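Local coordinates for protein chitooligosaccharide oxidase (PDB 6Y0R) that oxidises the C1 hydroxyl of chitooligosaccharides to the lactone, using a bicovalently bound FAD and passing the electrons to oxygen to give hydrogen peroxide, at residues Val195-Ser198 with Asp204-Trp207; Thr234-Gly239 with Ala287-Ala292; Phe405-Ser410 with Gly427-Ile432. All coordinates share one frame; numbering follows the deposited sequence.

Contact 1: Val195-Ser198 with Asp204-Trp207; sequences VHCS and DLFW
F206 lays one face of its ring against the backbone of S198. CA of S198 sits 3.8 Å from the centroid of the F206 ring and 18° off the ring normal. This is a CH-pi contact over the face, displaced toward the rim. Separately, the S198 peptide group packs on the ring by van der Waals contact, with S198 C 3.4 Å from F206 CD2. The ring reaches this place because F206 CG is anti to the backbone N (chi1 -171°).

C197 meets the same ring from another direction. Its SG lies at the edge, near the ring plane, 5.1 Å from the F206 centroid. The sulfur is also 3.7 Å from F206 CA, so it touches the helix backbone as well as the ring. C197 SG is also 4.0 Å from L205 CG. One sulfur thus serves two successive helix residues. L205 CD2 then reaches V195 CG2 at 3.7 Å, the two side chains crossing obliquely.

The contact joins strand 194-197 to helix 203-212 across a short connection in the FAD-binding PCMH-type region. Strand 182-188 pairs with strand 194-197 and adds V187 against L205 and M182 against F206. D204 OD1 accepts L205 N at 2.9 Å, from above the carboxylate plane. The same carboxylate forms a salt bridge to K475 through OD2 and a hydrogen bond to Y476 through OD1.

The ring edge is slightly positive, which probably suits the sulfur, while the face takes the S198 C-H. S198 OG bonds to T200 N. The side-chain contacts are apolar, and the S198 carbonyl packs against F206.

Contact 2: Thr234-Gly239 with Ala287-Ala292; sequences TYFDIG and ASLRKA
L289 spreads its two methyls against F236, and this is the tight part of the contact. L289 CD2 is 3.8 Å from F236 CD1 and 4.2 Å from the centroid of the F236 ring. The methyl stands off-centre, 29° from the ring normal, in a CH-pi contact. The other branch, L289 CD1, lies 4.0 Å from F236 CB. The first torsion of F236 (chi1 62°) brings the CG, CD1 and CE1 side of the ring to the leucine.

T234 is the looser partner. Its CG2 is 4.1 Å from L289 CG. The solvent side belongs to A287 and K291, which are exposed. R290, on the same helix, pairs with E286 and bonds to V305 O.

The contact lays helix 286-300 on the seven-stranded antiparallel sheet, over strand 233-239, next to the outermost strand 305-310. F236 is also touched by A307 of strand 305-310 and by I265 and M267 of strand 265-272. Y282 touches L289. The joint area is small, 138 Å². One leucine and an aromatic ring carry most of it, so the joint rests on apolar packing, with T234 OG1 bonded to G284 O and T309 OG1 outside it.

Contact 3: Phe405-Ser410 with Gly427-Ile432; sequences FQFYDS and GLRQSI
F405 and F407 pack on R429 and I432 in a helix-on-sheet contact. Strand 403-411 lies inside the seven-stranded antiparallel sheet, between strands 371-378 and 338-346, and helix 420-433 covers it. The two segment axes are 9.6 Å apart and run nearly antiparallel, at 156°.

I432 CD1 stands over one face of the F405 ring, 3.4 Å from F405 CZ. The two side chains come from opposite directions. The methyl lies nearest CZ and CE2 of the ring. F407 takes the root of R429 instead: R429 CB is 4.2 Å from the F407 centroid, 29° off the ring normal, in an off-centre CH-pi contact. R429 CG adds a contact of 3.7 Å to F407 CE2. Beyond that the arginine chain bends (chi3 85°) and carries the guanidinium away, toward a long, weak ion pair with D449. L428 CB reaches F407 CD1 at 4.2 Å.

L344 and L374 of the flanking strands add to the same layer. On the other side of the strand, Y408 stacks with F339 and W373.

The arginine therefore offers its aliphatic part to the ring and keeps its charge off it. What holds helix to strand here is methyl and methylene groups on aromatic rings.

Contacts 2 and 3 share one seven-stranded antiparallel sheet, each bringing a helix onto it. Their centres are about 27 Å apart and their nearest atoms about 15 Å. Contact 1 lies in the FAD-binding part, on a different sheet. It is about 40 Å from contact 2 and about 35 Å from contact 3, between centres, and it lies on the opposite side of the chain's centre from contact 3. Along the chain the three follow in series. Neither the side chain of L205 in contact 1, about 10 Å from FAD, nor that of F405 in contact 3, about 13 Å from it, reaches the cofactor.

Contact 1: Val195-Ser198 with Asp204-Trp207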
loop_
_atom_site.group_PDB
_atom_site.type_symbol
_atom_site.label_atom_id
_atom_site.label_comp_id
_atom_site.label_asym_id
_atom_site.label_seq_id
_atom_site.Cartn_x
_atom_site.Cartn_y
_atom_site.Cartn_z
ATOM N N VAL A 195 2.992 17.982 -16.411
ATOM C CA VAL A 195 4.125 17.349 -17.122
ATOM C C VAL A 195 3.850 15.854 -17.304
ATOM O O VAL A 195 3.122 15.229 -16.487
ATOM C CB VAL A 195 5.463 17.635 -16.418
ATOM C CG1 VAL A 195 5.615 19.135 -16.191
ATOM C CG2 VAL A 195 5.617 16.919 -15.099
ATOM N N HIS A 196 4.441 15.306 -18.336
ATOM C CA HIS A 196 4.494 13.850 -18.556
ATOM C C HIS A 196 5.868 13.354 -18.112
ATOM O O HIS A 196 6.871 14.080 -18.319
ATOM C CB HIS A 196 4.123 13.533 -20.015
ATOM C CG HIS A 196 4.140 12.074 -20.290
ATOM N ND1 HIS A 196 3.099 11.242 -19.914
ATOM C CD2 HIS A 196 5.084 11.282 -20.824
ATOM C CE1 HIS A 196 3.389 10.006 -20.254
ATOM N NE2 HIS A 196 4.601 9.994 -20.808
ATOM N N CYS A 197 5.939 12.170 -17.491
ATOM C CA CYS A 197 7.196 11.503 -17.167
ATOM C C CYS A 197 7.110 10.001 -17.459
ATOM O O CYS A 197 5.988 9.442 -17.556
ATOM C CB CYS A 197 7.635 11.853 -15.747
ATOM S SG CYS A 197 6.558 11.157 -14.452
ATOM N N SER A 198 8.271 9.411 -17.637
ATOM C CA SER A 198 8.494 8.028 -18.088
ATOM C C SER A 198 9.959 7.692 -17.860
ATOM O O SER A 198 10.691 8.560 -17.375
ATOM C CB SER A 198 8.099 7.881 -19.534
ATOM O OG SER A 198 9.078 8.517 -20.339
ATOM N N ASP A 204 13.794 11.425 -13.707
ATOM C CA ASP A 204 14.030 11.638 -12.248
ATOM C C ASP A 204 12.685 11.740 -11.506
ATOM O O ASP A 204 12.522 11.118 -10.433
ATOM C CB ASP A 204 14.948 12.845 -12.012
ATOM C CG ASP A 204 14.489 14.167 -12.613
ATOM O OD1 ASP A 204 13.548 14.195 -13.432
ATOM O OD2 ASP A 204 15.096 15.203 -12.246
ATOM N N LEU A 205 11.725 12.448 -12.056
ATOM C CA LEU A 205 10.366 12.560 -11.500
ATOM C C LEU A 205 9.732 11.166 -11.559
ATOM O O LEU A 205 9.089 10.758 -10.592
ATOM C CB LEU A 205 9.514 13.536 -12.298
ATOM C CG LEU A 205 8.076 13.736 -11.839
ATOM C CD1 LEU A 205 7.983 14.281 -10.414
ATOM C CD2 LEU A 205 7.370 14.668 -12.778
ATOM N N PHE A 206 9.894 10.457 -12.672
ATOM C CA PHE A 206 9.264 9.125 -12.841
ATOM C C PHE A 206 9.841 8.135 -11.823
ATOM O O PHE A 206 9.079 7.295 -11.280
ATOM C CB PHE A 206 9.446 8.619 -14.267
ATOM C CG PHE A 206 8.650 7.379 -14.553
ATOM C CD1 PHE A 206 7.269 7.422 -14.507
ATOM C CD2 PHE A 206 9.289 6.196 -14.861
ATOM C CE1 PHE A 206 6.540 6.270 -14.746
ATOM C CE2 PHE A 206 8.546 5.044 -15.130
ATOM C CZ PHE A 206 7.177 5.103 -15.097
ATOM N N TRP A 207 11.149 8.195 -11.584
ATOM C CA TRP A 207 11.821 7.433 -10.509
ATOM C C TRP A 207 11.135 7.768 -9.164
ATOM O O TRP A 207 10.876 6.804 -8.405
ATOM C CB TRP A 207 13.315 7.735 -10.505
ATOM C CG TRP A 207 14.096 6.981 -9.495
ATOM C CD1 TRP A 207 14.639 5.749 -9.599
ATOM C CD2 TRP A 207 14.455 7.463 -8.190
ATOM N NE1 TRP A 207 15.302 5.420 -8.460
ATOM C CE2 TRP A 207 15.202 6.452 -7.574
ATOM C CE3 TRP A 207 14.222 8.673 -7.525
ATOM C CZ2 TRP A 207 15.705 6.591 -6.278
ATOM C CZ3 TRP A 207 14.746 8.818 -6.254
ATOM C CH2 TRP A 207 15.454 7.784 -5.654
#

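Contact 2: Thr234-Gly239 with Ala287-Ala292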
loop_
_atom_site.group_PDB
_atom_site.type_symbol
_atom_site.label_atom_id
_atom_site.label_comp_id
_atom_site.label_asym_id
_atom_site.label_seq_id
_atom_site.Cartn_x
_atom_site.Cartn_y
_atom_site.Cartn_z
ATOM N N THR A 234 -5.443 -20.150 -8.591
ATOM C CA THR A 234 -5.891 -20.957 -7.457
ATOM C C THR A 234 -5.574 -20.225 -6.153
ATOM O O THR A 234 -4.398 -20.112 -5.826
ATOM C CB THR A 234 -5.250 -22.343 -7.521
ATOM O OG1 THR A 234 -5.573 -22.930 -8.786
ATOM C CG2 THR A 234 -5.704 -23.238 -6.396
ATOM N N TYR A 235 -6.590 -19.926 -5.365
ATOM C CA TYR A 235 -6.374 -19.423 -3.989
ATOM C C TYR A 235 -6.292 -20.634 -3.096
ATOM O O TYR A 235 -6.867 -21.700 -3.407
ATOM C CB TYR A 235 -7.413 -18.405 -3.554
ATOM C CG TYR A 235 -8.831 -18.875 -3.493
ATOM C CD1 TYR A 235 -9.298 -19.547 -2.383
ATOM C CD2 TYR A 235 -9.727 -18.483 -4.478
ATOM C CE1 TYR A 235 -10.642 -19.883 -2.276
ATOM C CE2 TYR A 235 -11.067 -18.824 -4.383
ATOM C CZ TYR A 235 -11.514 -19.554 -3.296
ATOM O OH TYR A 235 -12.843 -19.909 -3.165
ATOM N N PHE A 236 -5.545 -20.505 -2.010
ATOM C CA PHE A 236 -5.339 -21.654 -1.120
ATOM C C PHE A 236 -5.117 -21.169 0.305
ATOM O O PHE A 236 -4.786 -20.024 0.552
ATOM C CB PHE A 236 -4.180 -22.528 -1.581
ATOM C CG PHE A 236 -2.820 -21.879 -1.604
ATOM C CD1 PHE A 236 -2.364 -21.202 -2.726
ATOM C CD2 PHE A 236 -2.000 -21.934 -0.479
ATOM C CE1 PHE A 236 -1.116 -20.602 -2.730
ATOM C CE2 PHE A 236 -0.748 -21.333 -0.490
ATOM C CZ PHE A 236 -0.314 -20.665 -1.619
ATOM N N ASP A 237 -5.357 -22.099 1.222
ATOM C CA ASP A 237 -5.205 -21.888 2.670
ATOM C C ASP A 237 -4.666 -23.165 3.291
ATOM O O ASP A 237 -5.015 -24.271 2.822
ATOM C CB ASP A 237 -6.537 -21.460 3.283
ATOM C CG ASP A 237 -7.010 -20.105 2.776
ATOM O OD1 ASP A 237 -6.510 -19.053 3.302
ATOM O OD2 ASP A 237 -7.779 -20.096 1.776
ATOM N N ILE A 238 -3.856 -22.990 4.319
ATOM C CA ILE A 238 -3.343 -24.108 5.149
ATOM C C ILE A 238 -3.596 -23.746 6.601
ATOM O O ILE A 238 -2.967 -22.808 7.117
ATOM C CB ILE A 238 -1.861 -24.419 4.908
ATOM C CG1 ILE A 238 -1.505 -24.484 3.426
ATOM C CG2 ILE A 238 -1.531 -25.722 5.593
ATOM C CD1 ILE A 238 -0.058 -24.714 3.149
ATOM N N GLY A 239 -4.495 -24.506 7.234
ATOM C CA GLY A 239 -4.799 -24.364 8.655
ATOM C C GLY A 239 -3.713 -25.043 9.448
ATOM O O GLY A 239 -3.256 -26.105 9.036
ATOM N N ALA A 287 -4.449 -28.876 -9.213
ATOM C CA ALA A 287 -3.534 -30.038 -9.178
ATOM C C ALA A 287 -2.082 -29.566 -9.133
ATOM O O ALA A 287 -1.298 -30.124 -8.335
ATOM C CB ALA A 287 -3.817 -30.946 -10.358
ATOM N N SER A 288 -1.743 -28.550 -9.933
ATOM C CA SER A 288 -0.377 -27.984 -10.048
ATOM C C SER A 288 -0.011 -27.308 -8.718
ATOM O O SER A 288 1.137 -27.467 -8.274
ATOM C CB SER A 288 -0.267 -27.011 -11.195
ATOM O OG SER A 288 -0.401 -27.679 -12.442
ATOM N N LEU A 289 -0.966 -26.594 -8.122
ATOM C CA LEU A 289 -0.736 -25.926 -6.802
ATOM C C LEU A 289 -0.426 -26.994 -5.747
ATOM O O LEU A 289 0.540 -26.840 -4.955
ATOM C CB LEU A 289 -1.964 -25.090 -6.442
ATOM C CG LEU A 289 -1.924 -24.338 -5.113
ATOM C CD1 LEU A 289 -2.475 -25.174 -3.991
ATOM C CD2 LEU A 289 -0.529 -23.812 -4.802
ATOM N N ARG A 290 -1.225 -28.059 -5.690
ATOM C CA ARG A 290 -1.009 -29.124 -4.690
ATOM C C ARG A 290 0.368 -29.750 -4.894
ATOM O O ARG A 290 1.047 -29.980 -3.879
ATOM C CB ARG A 290 -2.180 -30.114 -4.760
ATOM C CG ARG A 290 -3.471 -29.532 -4.194
ATOM C CD ARG A 290 -4.580 -30.550 -4.082
ATOM N NE ARG A 290 -5.797 -29.955 -3.600
ATOM C CZ ARG A 290 -6.089 -29.744 -2.328
ATOM N NH1 ARG A 290 -5.242 -30.096 -1.383
ATOM N NH2 ARG A 290 -7.253 -29.214 -2.006
ATOM N N LYS A 291 0.790 -29.989 -6.134
ATOM C CA LYS A 291 2.154 -30.549 -6.372
ATOM C C LYS A 291 3.231 -29.562 -5.919
ATOM O O LYS A 291 4.174 -29.965 -5.206
ATOM C CB LYS A 291 2.327 -30.941 -7.835
ATOM C CG LYS A 291 1.492 -32.146 -8.235
ATOM C CD LYS A 291 1.469 -32.447 -9.727
ATOM C CE LYS A 291 0.235 -33.249 -10.113
ATOM N NZ LYS A 291 0.552 -34.304 -11.101
ATOM N N ALA A 292 3.038 -28.279 -6.197
ATOM C CA ALA A 292 4.023 -27.219 -5.858
ATOM C C ALA A 292 4.159 -27.056 -4.345
ATOM O O ALA A 292 5.286 -26.717 -3.881
ATOM C CB ALA A 292 3.618 -25.911 -6.481
#

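Contact 3: Phe405-Ser410 with Gly427-Ile432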
loop_
_atom_site.group_PDB
_atom_site.type_symbol
_atom_site.label_atom_id
_atom_site.label_comp_id
_atom_site.label_asym_id
_atom_site.label_seq_id
_atom_site.Cartn_x
_atom_site.Cartn_y
_atom_site.Cartn_z
ATOM N N PHE A 405 6.248 -7.782 6.863
ATOM C CA PHE A 405 5.308 -7.992 7.957
ATOM C C PHE A 405 4.368 -6.773 8.039
ATOM O O PHE A 405 4.822 -5.581 7.896
ATOM C CB PHE A 405 6.021 -8.060 9.309
ATOM C CG PHE A 405 6.901 -9.261 9.539
ATOM C CD1 PHE A 405 8.188 -9.299 9.035
ATOM C CD2 PHE A 405 6.426 -10.358 10.230
ATOM C CE1 PHE A 405 8.991 -10.411 9.241
ATOM C CE2 PHE A 405 7.234 -11.452 10.451
ATOM C CZ PHE A 405 8.518 -11.477 9.960
ATOM N N GLN A 406 3.096 -7.082 8.286
ATOM C CA GLN A 406 2.095 -6.074 8.644
ATOM C C GLN A 406 1.583 -6.376 10.059
ATOM O O GLN A 406 1.225 -7.513 10.304
ATOM C CB GLN A 406 0.961 -6.043 7.633
ATOM C CG GLN A 406 -0.078 -5.046 8.077
ATOM C CD GLN A 406 -1.219 -4.895 7.110
ATOM O OE1 GLN A 406 -1.503 -5.744 6.230
ATOM N NE2 GLN A 406 -1.902 -3.795 7.272
ATOM N N PHE A 407 1.600 -5.395 10.952
ATOM C CA PHE A 407 1.112 -5.561 12.348
ATOM C C PHE A 407 -0.084 -4.636 12.541
ATOM O O PHE A 407 0.011 -3.483 12.148
ATOM C CB PHE A 407 2.193 -5.206 13.369
ATOM C CG PHE A 407 3.548 -5.826 13.128
ATOM C CD1 PHE A 407 3.799 -7.134 13.518
ATOM C CD2 PHE A 407 4.536 -5.140 12.435
ATOM C CE1 PHE A 407 5.043 -7.714 13.320
ATOM C CE2 PHE A 407 5.795 -5.718 12.252
ATOM C CZ PHE A 407 6.021 -7.015 12.657
ATOM N N TYR A 408 -1.174 -5.148 13.092
ATOM C CA TYR A 408 -2.470 -4.424 13.119
ATOM C C TYR A 408 -3.153 -4.632 14.469
ATOM O O TYR A 408 -3.121 -5.760 14.992
ATOM C CB TYR A 408 -3.324 -4.914 11.964
ATOM C CG TYR A 408 -4.392 -4.011 11.423
ATOM C CD1 TYR A 408 -5.648 -3.985 12.001
ATOM C CD2 TYR A 408 -4.193 -3.316 10.238
ATOM C CE1 TYR A 408 -6.695 -3.244 11.457
ATOM C CE2 TYR A 408 -5.217 -2.551 9.695
ATOM C CZ TYR A 408 -6.471 -2.530 10.287
ATOM O OH TYR A 408 -7.453 -1.787 9.701
ATOM N N ASP A 409 -3.732 -3.554 15.002
ATOM C CA ASP A 409 -4.522 -3.615 16.258
ATOM C C ASP A 409 -5.732 -2.716 16.076
ATOM O O ASP A 409 -5.541 -1.539 15.779
ATOM C CB ASP A 409 -3.663 -3.217 17.429
ATOM C CG ASP A 409 -4.383 -3.341 18.772
ATOM O OD1 ASP A 409 -5.294 -4.183 18.875
ATOM O OD2 ASP A 409 -3.925 -2.686 19.682
ATOM N N SER A 410 -6.923 -3.261 16.297
ATOM C CA SER A 410 -8.214 -2.615 15.984
ATOM C C SER A 410 -9.079 -2.567 17.248
ATOM O O SER A 410 -9.020 -3.509 18.031
ATOM C CB SER A 410 -8.912 -3.420 14.918
ATOM O OG SER A 410 -10.091 -2.784 14.556
ATOM N N GLY A 427 6.313 -3.910 20.449
ATOM C CA GLY A 427 6.965 -5.101 21.022
ATOM C C GLY A 427 6.930 -6.254 20.020
ATOM O O GLY A 427 7.973 -6.922 19.873
ATOM N N LEU A 428 5.807 -6.440 19.338
ATOM C CA LEU A 428 5.666 -7.484 18.273
ATOM C C LEU A 428 6.747 -7.260 17.218
ATOM O O LEU A 428 7.484 -8.204 16.827
ATOM C CB LEU A 428 4.281 -7.379 17.637
ATOM C CG LEU A 428 3.204 -8.358 18.062
ATOM C CD1 LEU A 428 1.937 -7.996 17.291
ATOM C CD2 LEU A 428 3.630 -9.811 17.801
ATOM N N ARG A 429 6.857 -6.028 16.727
ATOM C CA ARG A 429 7.825 -5.731 15.658
ATOM C C ARG A 429 9.258 -5.889 16.179
ATOM O O ARG A 429 10.105 -6.491 15.514
ATOM C CB ARG A 429 7.583 -4.315 15.135
ATOM C CG ARG A 429 8.564 -3.949 14.040
ATOM C CD ARG A 429 8.281 -2.584 13.471
ATOM N NE ARG A 429 8.937 -1.594 14.301
ATOM C CZ ARG A 429 8.371 -0.868 15.210
ATOM N NH1 ARG A 429 9.091 0.027 15.892
ATOM N NH2 ARG A 429 7.066 -1.017 15.426
ATOM N N GLN A 430 9.547 -5.308 17.344
ATOM C CA GLN A 430 10.928 -5.286 17.872
ATOM C C GLN A 430 11.377 -6.684 18.308
ATOM O O GLN A 430 12.599 -6.866 18.318
ATOM C CB GLN A 430 11.056 -4.276 19.019
ATOM C CG GLN A 430 11.090 -2.846 18.520
ATOM C CD GLN A 430 11.317 -1.856 19.638
ATOM O OE1 GLN A 430 11.041 -2.153 20.795
ATOM N NE2 GLN A 430 11.810 -0.678 19.274
ATOM N N SER A 431 10.457 -7.618 18.576
ATOM C CA SER A 431 10.821 -9.038 18.854
ATOM C C SER A 431 11.643 -9.577 17.689
ATOM O O SER A 431 12.436 -10.513 17.908
ATOM C CB SER A 431 9.644 -9.916 19.143
ATOM O OG SER A 431 8.863 -10.149 17.967
ATOM N N ILE A 432 11.447 -9.028 16.482
ATOM C CA ILE A 432 12.298 -9.319 15.301
ATOM C C ILE A 432 13.342 -8.221 15.104
ATOM O O ILE A 432 14.532 -8.539 15.002
ATOM C CB ILE A 432 11.421 -9.511 14.051
ATOM C CG1 ILE A 432 10.410 -10.637 14.269
ATOM C CG2 ILE A 432 12.313 -9.737 12.843
ATOM C CD1 ILE A 432 9.409 -10.763 13.189
#